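Side-chain contact in MW1564 protein (PDB 3NTV), which probably transfers a methyl group from S-adenosylmethionine to a hydroxyl of its substrate, as a putative caffeoyl-CoA O-methyltransferase with a Rossmann-like fold: residues Thr216-Leu219 with Leu225-Ser228. Residues are numbered along the deposited sequence; the frame is centred on the assembly and turned at random.
Sequences TNFL and LAIS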
loop_
_atom_site.group_PDB
_atom_site.type_symbol
_atom_site.label_atom_id
_atom_site.label_comp_id
_atom_site.label_asym_id
_atom_site.label_seq_id
_atom_site.Cartn_x
_atom_site.Cartn_y
_atom_site.Cartn_z
ATOM N N THR A 216 8.130 -1.528 9.764
ATOM C CA THR A 216 8.234 -1.530 8.288
ATOM C C THR A 216 7.536 -2.664 7.577
ATOM O O THR A 216 7.584 -3.815 8.020
ATOM C CB THR A 216 9.739 -1.488 7.873
ATOM O OG1 THR A 216 10.335 -0.320 8.432
ATOM C CG2 THR A 216 9.969 -1.512 6.352
ATOM N N ASN A 217 6.951 -2.362 6.402
ATOM C CA ASN A 217 6.435 -3.391 5.527
ATOM C C ASN A 217 6.911 -3.117 4.112
ATOM O O ASN A 217 7.104 -1.950 3.744
ATOM C CB ASN A 217 4.917 -3.539 5.588
ATOM C CG ASN A 217 4.202 -2.431 4.897
ATOM O OD1 ASN A 217 4.304 -1.285 5.319
ATOM N ND2 ASN A 217 3.560 -2.727 3.766
ATOM N N PHE A 218 7.083 -4.175 3.325
ATOM C CA PHE A 218 7.539 -4.100 1.939
ATOM C C PHE A 218 6.478 -4.563 0.980
ATOM O O PHE A 218 5.732 -5.511 1.269
ATOM C CB PHE A 218 8.822 -4.931 1.724
ATOM C CG PHE A 218 10.006 -4.475 2.531
ATOM C CD1 PHE A 218 10.990 -3.675 1.959
ATOM C CD2 PHE A 218 10.149 -4.852 3.860
ATOM C CE1 PHE A 218 12.121 -3.307 2.688
ATOM C CE2 PHE A 218 11.255 -4.438 4.603
ATOM C CZ PHE A 218 12.238 -3.670 4.010
ATOM N N LEU A 219 6.466 -3.958 -0.210
ATOM C CA LEU A 219 5.497 -4.277 -1.257
ATOM C C LEU A 219 6.196 -4.525 -2.568
ATOM O O LEU A 219 7.071 -3.733 -2.942
ATOM C CB LEU A 219 4.536 -3.079 -1.475
ATOM C CG LEU A 219 3.667 -2.627 -0.303
ATOM C CD1 LEU A 219 2.840 -1.421 -0.703
ATOM C CD2 LEU A 219 2.730 -3.741 0.151
ATOM N N LEU A 225 8.430 -1.023 -2.828
ATOM C CA LEU A 225 8.175 0.091 -1.919
ATOM C C LEU A 225 8.194 -0.374 -0.473
ATOM O O LEU A 225 7.712 -1.471 -0.185
ATOM C CB LEU A 225 6.788 0.710 -2.256
ATOM C CG LEU A 225 6.462 2.069 -1.600
ATOM C CD1 LEU A 225 7.330 3.178 -2.182
ATOM C CD2 LEU A 225 4.999 2.434 -1.804
ATOM N N ALA A 226 8.786 0.410 0.415
ATOM C CA ALA A 226 8.722 0.116 1.841
ATOM C C ALA A 226 8.050 1.285 2.517
ATOM O O ALA A 226 8.216 2.448 2.087
ATOM C CB ALA A 226 10.089 -0.127 2.444
ATOM N N ILE A 227 7.270 0.974 3.554
ATOM C CA ILE A 227 6.590 1.963 4.366
ATOM C C ILE A 227 7.034 1.724 5.790
ATOM O O ILE A 227 6.833 0.609 6.308
ATOM C CB ILE A 227 5.056 1.868 4.249
ATOM C CG1 ILE A 227 4.578 2.099 2.795
ATOM C CG2 ILE A 227 4.344 2.809 5.261
ATOM C CD1 ILE A 227 3.071 1.613 2.623
ATOM N N SER A 228 7.595 2.771 6.423
ATOM C CA SER A 228 8.097 2.702 7.794
ATOM C C SER A 228 7.406 3.727 8.661
ATOM O O SER A 228 7.428 4.911 8.348
ATOM C CB SER A 228 9.611 2.933 7.839
ATOM O OG SER A 228 10.332 2.037 7.013
#
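Thr216 and Ser228 join their hydroxyls across a non-hydrogen-bonded pair of this antiparallel hairpin: OG1 of Thr216 and OG of Ser228 are hydrogen-bonded at 2.8 Å, and either could be the donor. In both residues the oxygen sits beside its own backbone N, opposite the carbonyl carbon (chi1 -58° and -56°), which brings the two together on the face packed by Leu208 of helix 192-209. Further along that face, Ala226 CB touches Phe218 CD1 at 3.7 Å, meeting the ring obliquely.

The backbone pairs fully at the two hydrogen-bonded positions. Asn217 N reaches Ile227 O at 3.0 Å and Ile227 N returns to Asn217 O at 2.9 Å; Leu219 and Leu225 likewise exchange two bonds. Backbone bonds from Ala226 to Thr174 and Ser228 to Val172 join the hairpin to strand 170-175. The outer edge of strand 214-219 meets the second subunit, where His33 NE2 of that subunit hydrogen-bonds Phe218 N.

On the other face Asn217 and Ile227 run side by side. With chi1 at 74°, CG of Asn217 is wedged between its own N and carbonyl carbon, and OD1 comes 3.4 Å from Ile227 CB. OD1 also lies 3.3 Å from Ile227 O, two acceptors that cannot bond; its hydrogen comes instead from Gln65 NE2 of the second subunit. Inward-facing N-H and C=O groups are thus satisfied within this C-terminal hairpin, whereas Phe218 N and Asn217 OD1 find these partners across the dimer interface.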